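Local coordinates for protein probable transcriptional regulator (Pseudomonas aeruginosa, PDB 2FBI) that probably binds DNA as a dimeric winged helix-turn-helix regulator of the MarR family and controls transcription, at residues 44-49 with 103-108; 39-44 with 68-73. One frame throughout, in Å; residues are numbered along the deposited sequence. Where two conformers were deposited one is given.

Both contacts are made by helix 36-48, and their centres lie about 11 Å apart. Along the chain the four segments alternate: 39-44, then 44-49, then 68-73, then 103-108, with Ile-44 shared by the first two. Contact 2 joins helix 36-48 to helix 64-76, probably the recognition helix of the winged helix-turn-helix; contact 1 joins it to the long helix 98-122, beyond the strands. The two meet directly where Phe-104 CD1 comes within 3.5 Å of Trp-39 CH2. Helix 36-48 therefore connects the probable DNA-reading helix with helix 98-122, and residues around both contacts also touch the second subunit.

Contact 1: residues 44-49 with 103-108; sequences ILRQQG and CFVSMS
Arg-46 sets its CG over the centre of one face of the Phe-104 ring. Arg-46 CG sits 3.6 Å from the centroid of the Phe-104 ring and 1° off the ring normal, a CH-pi contact. The chain then runs on toward the CD2-CE2 side, where Arg-46 NE comes within 3.3 Å of Phe-104 CD2. Guanidinium and ring planes are tilted 28° apart, and Phe-104 CD2 lies over one face of the guanidinium, offset toward the rim of that group. Val-105 adds a lighter touch, its CG2 lying 3.9 Å from Arg-46 NH2.

The ring of Phe-104 is carried toward helix 36-48 with CG opposite the backbone N (chi1 173°), and the bend of Arg-46 at chi2 turns the outer chain off over the CD2-CE2 rim, leaving the guanidinium beyond it. The polar end is held from the next turn back of helix 98-122, where Gln-101 OE1 accepts a hydrogen bond from Arg-46 NH2.

This is a surface contact near the C-terminal end of helix 36-48, which Gly-49 leaves with positive phi. Phe-104 also packs on Ile-42 and Arg-43 of that helix and on Arg-7 of the second subunit, while Arg-46 touches Leu-96, so helix 36-48 meets helix 98-122 through Phe-104 and strand 91-96 through the Arg-46 side chain, which bears on both.

Contact 2: residues 39-44 with 68-73; sequences WRVIRI and TGVLAR
Val-41 faces helix 64-76 and divides its two methyls between two neighbouring residues there. Val-41 CG2 meets Val-70 CG1 at 4.0 Å, and Val-41 CG1 meets Leu-71 CD2 at 4.1 Å. The two branches of one valine thus engage consecutive positions of the opposite helix.

The two valines point toward each other's helix, yet their side chains slide past one another in opposite directions, with one methyl of each making the contact. They hold the same rotamer, but different branches do the touching: on Val-70 it is CG1, set opposite the backbone N (chi1 175°), whereas on Val-41 it is CG2, which lies beside the backbone N. Leu-71 comes in differently. Its CB leaves the helix roughly across the line to helix 36-48, and with CD1 prolonging the chain (chi2 171°), the other branch, CD2, turns off it and meets Val-41 CG1 at a slant. The backbones stay well apart, the nearest CA atoms being those of Val-41 and Val-70 at 8.4 Å, so the side chains alone span the interval.

Neighbours extend this apolar layer. Val-41 also packs on Met-67 and Leu-74 of helix 64-76 and on Ile-62 in the preceding loop, while Leu-71 reaches Leu-56 of helix 53-59. Arg-40, one residue before Val-41, bonds through NE and NH1 to the carbonyls of Ala-60 and Cys-61, between helices 53-59 and 64-76.

No hydrogen bond or charge pair joins the two segments. What holds them is hydrophobic packing of branched side chains at ordinary van der Waals distances, so the placing of the probable recognition helix against helix 36-48 rests here on shape and burial, with no directional bond across the interface.

Contact 1: residues 44-49 with 103-108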
loop_
_atom_site.group_PDB
_atom_site.type_symbol
_atom_site.label_atom_id
_atom_site.label_comp_id
_atom_site.label_asym_id
_atom_site.label_seq_id
_atom_site.Cartn_x
_atom_site.Cartn_y
_atom_site.Cartn_z
ATOM N N ILE A 44 0.287 -15.502 2.469
ATOM C CA ILE A 44 0.746 -15.596 3.897
ATOM C C ILE A 44 0.380 -16.920 4.506
ATOM O O ILE A 44 1.133 -17.527 5.225
ATOM C CB ILE A 44 0.139 -14.431 4.760
ATOM C CG1 ILE A 44 0.846 -13.124 4.392
ATOM C CG2 ILE A 44 0.294 -14.714 6.285
ATOM C CD1 ILE A 44 -0.090 -11.994 4.358
ATOM N N LEU A 45 -0.822 -17.368 4.253
ATOM C CA LEU A 45 -1.237 -18.649 4.788
ATOM C C LEU A 45 -0.427 -19.848 4.162
ATOM O O LEU A 45 -0.129 -20.847 4.824
ATOM C CB LEU A 45 -2.734 -18.785 4.540
ATOM C CG LEU A 45 -3.716 -17.943 5.384
ATOM C CD1 LEU A 45 -5.163 -18.220 4.947
ATOM C CD2 LEU A 45 -3.533 -18.234 6.946
ATOM N N ARG A 46 -0.046 -19.708 2.904
ATOM C CA ARG A 46 0.865 -20.674 2.261
ATOM C C ARG A 46 2.216 -20.730 2.961
ATOM O O ARG A 46 2.626 -21.764 3.467
ATOM C CB ARG A 46 1.038 -20.292 0.787
ATOM C CG ARG A 46 2.026 -21.165 -0.015
ATOM C CD ARG A 46 1.670 -22.668 -0.099
ATOM N NE ARG A 46 2.683 -23.296 -1.010
ATOM C CZ ARG A 46 2.507 -24.428 -1.691
ATOM N NH1 ARG A 46 3.494 -24.874 -2.456
ATOM N NH2 ARG A 46 1.377 -25.129 -1.597
ATOM N N GLN A 47 2.880 -19.584 3.032
ATOM C CA GLN A 47 4.204 -19.482 3.575
ATOM C C GLN A 47 4.288 -19.712 5.084
ATOM O O GLN A 47 5.221 -20.369 5.547
ATOM C CB GLN A 47 4.820 -18.132 3.152
ATOM C CG GLN A 47 6.322 -17.894 3.504
ATOM C CD GLN A 47 7.286 -18.989 3.030
ATOM O OE1 GLN A 47 7.072 -19.655 1.988
ATOM N NE2 GLN A 47 8.349 -19.202 3.818
ATOM N N GLN A 48 3.313 -19.202 5.833
ATOM C CA GLN A 48 3.378 -19.188 7.295
ATOM C C GLN A 48 2.534 -20.269 7.938
ATOM O O GLN A 48 2.673 -20.507 9.148
ATOM C CB GLN A 48 3.073 -17.768 7.871
ATOM C CG GLN A 48 4.177 -16.795 7.483
ATOM C CD GLN A 48 4.144 -15.508 8.250
ATOM O OE1 GLN A 48 4.098 -15.514 9.481
ATOM N NE2 GLN A 48 4.148 -14.370 7.521
ATOM N N GLY A 49 1.657 -20.927 7.154
ATOM C CA GLY A 49 0.730 -21.946 7.717
ATOM C C GLY A 49 -0.495 -21.363 8.427
ATOM O O GLY A 49 -0.776 -20.181 8.246
ATOM N N CYS A 103 -4.790 -24.208 -5.645
ATOM C CA CYS A 103 -4.930 -22.853 -6.175
ATOM C C CYS A 103 -3.591 -22.114 -6.134
ATOM O O CYS A 103 -3.091 -21.632 -7.156
ATOM C CB CYS A 103 -5.987 -22.107 -5.325
ATOM S SG CYS A 103 -6.375 -20.536 -5.946
ATOM N N PHE A 104 -2.987 -22.039 -4.948
ATOM C CA PHE A 104 -1.670 -21.410 -4.867
ATOM C C PHE A 104 -0.695 -22.049 -5.915
ATOM O O PHE A 104 -0.060 -21.351 -6.711
ATOM C CB PHE A 104 -1.033 -21.491 -3.470
ATOM C CG PHE A 104 0.384 -20.976 -3.469
ATOM C CD1 PHE A 104 0.645 -19.601 -3.255
ATOM C CD2 PHE A 104 1.456 -21.836 -3.758
ATOM C CE1 PHE A 104 1.983 -19.103 -3.305
ATOM C CE2 PHE A 104 2.802 -21.363 -3.808
ATOM C CZ PHE A 104 3.067 -19.987 -3.587
ATOM N N VAL A 105 -0.610 -23.382 -5.915
ATOM C CA VAL A 105 0.314 -24.089 -6.859
ATOM C C VAL A 105 0.081 -23.698 -8.335
ATOM O O VAL A 105 1.006 -23.307 -9.027
ATOM C CB VAL A 105 0.267 -25.635 -6.665
ATOM C CG1 VAL A 105 1.050 -26.358 -7.794
ATOM C CG2 VAL A 105 0.805 -26.031 -5.304
ATOM N N SER A 106 -1.155 -23.774 -8.817
ATOM C CA SER A 106 -1.365 -23.444 -10.222
ATOM C C SER A 106 -1.112 -21.983 -10.606
ATOM O O SER A 106 -0.797 -21.709 -11.746
ATOM C CB SER A 106 -2.724 -23.920 -10.714
ATOM O OG SER A 106 -3.735 -23.112 -10.217
ATOM N N MET A 107 -1.221 -21.050 -9.669
ATOM C CA MET A 107 -0.924 -19.667 -9.961
ATOM C C MET A 107 0.562 -19.375 -9.960
ATOM O O MET A 107 0.999 -18.443 -10.592
ATOM C CB MET A 107 -1.611 -18.768 -8.943
ATOM C CG MET A 107 -3.100 -18.555 -9.246
ATOM S SD MET A 107 -3.457 -16.813 -9.212
ATOM C CE MET A 107 -2.088 -16.154 -10.151
ATOM N N SER A 108 1.331 -20.213 -9.271
ATOM C CA SER A 108 2.745 -19.939 -8.990
ATOM C C SER A 108 3.637 -19.915 -10.216
ATOM O O SER A 108 4.576 -19.144 -10.240
ATOM C CB SER A 108 3.312 -20.906 -7.919
ATOM O OG SER A 108 3.451 -22.216 -8.467
#

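Contact 2: residues 39-44 with 68-73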
loop_
_atom_site.group_PDB
_atom_site.type_symbol
_atom_site.label_atom_id
_atom_site.label_comp_id
_atom_site.label_asym_id
_atom_site.label_seq_id
_atom_site.Cartn_x
_atom_site.Cartn_y
_atom_site.Cartn_z
ATOM N N TRP A 39 -5.161 -12.780 -2.662
ATOM C CA TRP A 39 -3.889 -13.380 -3.025
ATOM C C TRP A 39 -2.852 -13.144 -1.862
ATOM O O TRP A 39 -2.075 -14.041 -1.552
ATOM C CB TRP A 39 -3.362 -12.798 -4.343
ATOM C CG TRP A 39 -2.031 -13.469 -4.780
ATOM C CD1 TRP A 39 -0.798 -12.874 -4.934
ATOM C CD2 TRP A 39 -1.825 -14.883 -5.002
ATOM N NE1 TRP A 39 0.149 -13.842 -5.278
ATOM C CE2 TRP A 39 -0.457 -15.070 -5.321
ATOM C CE3 TRP A 39 -2.678 -16.002 -4.968
ATOM C CZ2 TRP A 39 0.080 -16.339 -5.642
ATOM C CZ3 TRP A 39 -2.148 -17.269 -5.249
ATOM C CH2 TRP A 39 -0.769 -17.427 -5.566
ATOM N N ARG A 40 -2.854 -11.933 -1.249
ATOM C CA ARG A 40 -2.015 -11.671 -0.039
ATOM C C ARG A 40 -2.274 -12.620 1.081
ATOM O O ARG A 40 -1.351 -13.094 1.738
ATOM C CB ARG A 40 -2.133 -10.224 0.512
ATOM C CG ARG A 40 -1.645 -9.224 -0.512
ATOM C CD ARG A 40 -1.207 -7.838 0.016
ATOM N NE ARG A 40 -2.272 -7.105 0.681
ATOM C CZ ARG A 40 -3.186 -6.339 0.091
ATOM N NH1 ARG A 40 -4.066 -5.709 0.868
ATOM N NH2 ARG A 40 -3.269 -6.215 -1.251
ATOM N N VAL A 41 -3.537 -12.811 1.371
ATOM C CA VAL A 41 -3.965 -13.747 2.351
ATOM C C VAL A 41 -3.511 -15.193 1.999
ATOM O O VAL A 41 -2.876 -15.902 2.800
ATOM C CB VAL A 41 -5.506 -13.638 2.517
ATOM C CG1 VAL A 41 -6.011 -14.749 3.347
ATOM C CG2 VAL A 41 -5.863 -12.321 3.239
ATOM N N ILE A 42 -3.792 -15.613 0.779
ATOM C CA ILE A 42 -3.340 -16.940 0.325
ATOM C C ILE A 42 -1.814 -17.076 0.455
ATOM O O ILE A 42 -1.322 -18.061 1.004
ATOM C CB ILE A 42 -3.794 -17.181 -1.159
ATOM C CG1 ILE A 42 -5.309 -17.335 -1.203
ATOM C CG2 ILE A 42 -3.079 -18.424 -1.731
ATOM C CD1 ILE A 42 -5.937 -17.226 -2.597
ATOM N N ARG A 43 -1.084 -16.064 -0.014
ATOM C CA ARG A 43 0.375 -16.061 0.083
ATOM C C ARG A 43 0.889 -16.223 1.518
ATOM O O ARG A 43 1.854 -16.950 1.754
ATOM C CB ARG A 43 0.962 -14.757 -0.460
ATOM C CG ARG A 43 0.983 -14.631 -1.981
ATOM C CD ARG A 43 2.124 -15.434 -2.487
ATOM N NE ARG A 43 3.214 -14.615 -2.981
ATOM C CZ ARG A 43 4.498 -14.975 -2.957
ATOM N NH1 ARG A 43 5.385 -14.179 -3.482
ATOM N NH2 ARG A 43 4.897 -16.108 -2.377
ATOM N N ILE A 44 0.287 -15.502 2.469
ATOM C CA ILE A 44 0.746 -15.596 3.897
ATOM C C ILE A 44 0.380 -16.920 4.506
ATOM O O ILE A 44 1.133 -17.527 5.225
ATOM C CB ILE A 44 0.139 -14.431 4.760
ATOM C CG1 ILE A 44 0.846 -13.124 4.392
ATOM C CG2 ILE A 44 0.294 -14.714 6.285
ATOM C CD1 ILE A 44 -0.090 -11.994 4.358
ATOM N N THR A 68 -12.978 -9.328 7.212
ATOM C CA THR A 68 -14.170 -10.129 7.449
ATOM C C THR A 68 -14.773 -10.647 6.144
ATOM O O THR A 68 -15.209 -11.797 6.065
ATOM C CB THR A 68 -15.304 -9.294 8.174
ATOM O OG1 THR A 68 -14.773 -8.635 9.333
ATOM C CG2 THR A 68 -16.529 -10.171 8.564
ATOM N N GLY A 69 -14.840 -9.769 5.146
ATOM C CA GLY A 69 -15.420 -10.120 3.867
ATOM C C GLY A 69 -14.409 -10.943 3.078
ATOM O O GLY A 69 -14.794 -11.925 2.442
ATOM N N VAL A 70 -13.121 -10.559 3.137
ATOM C CA VAL A 70 -12.060 -11.350 2.464
ATOM C C VAL A 70 -12.135 -12.820 2.911
ATOM O O VAL A 70 -12.340 -13.700 2.082
ATOM C CB VAL A 70 -10.654 -10.725 2.576
ATOM C CG1 VAL A 70 -9.584 -11.663 1.954
ATOM C CG2 VAL A 70 -10.625 -9.417 1.856
ATOM N N LEU A 71 -12.082 -13.074 4.216
ATOM C CA LEU A 71 -12.214 -14.428 4.730
ATOM C C LEU A 71 -13.538 -15.130 4.435
ATOM O O LEU A 71 -13.512 -16.312 4.079
ATOM C CB LEU A 71 -11.850 -14.531 6.219
ATOM C CG LEU A 71 -10.454 -13.995 6.524
ATOM C CD1 LEU A 71 -10.288 -13.929 8.018
ATOM C CD2 LEU A 71 -9.300 -14.817 5.844
ATOM N N ALA A 72 -14.687 -14.448 4.589
ATOM C CA ALA A 72 -15.966 -15.133 4.340
ATOM C C ALA A 72 -16.135 -15.546 2.871
ATOM O O ALA A 72 -16.695 -16.614 2.591
ATOM C CB ALA A 72 -17.210 -14.288 4.836
ATOM N N ARG A 73 -15.665 -14.704 1.952
ATOM C CA ARG A 73 -15.632 -15.030 0.535
ATOM C C ARG A 73 -14.744 -16.258 0.260
ATOM O O ARG A 73 -15.187 -17.198 -0.403
ATOM C CB ARG A 73 -15.106 -13.835 -0.278
ATOM C CG ARG A 73 -15.730 -13.683 -1.661
ATOM C CD ARG A 73 -15.136 -14.622 -2.670
ATOM N NE ARG A 73 -15.472 -14.344 -4.081
ATOM C CZ ARG A 73 -15.184 -13.220 -4.754
ATOM N NH1 ARG A 73 -14.614 -12.163 -4.165
ATOM N NH2 ARG A 73 -15.509 -13.128 -6.029
#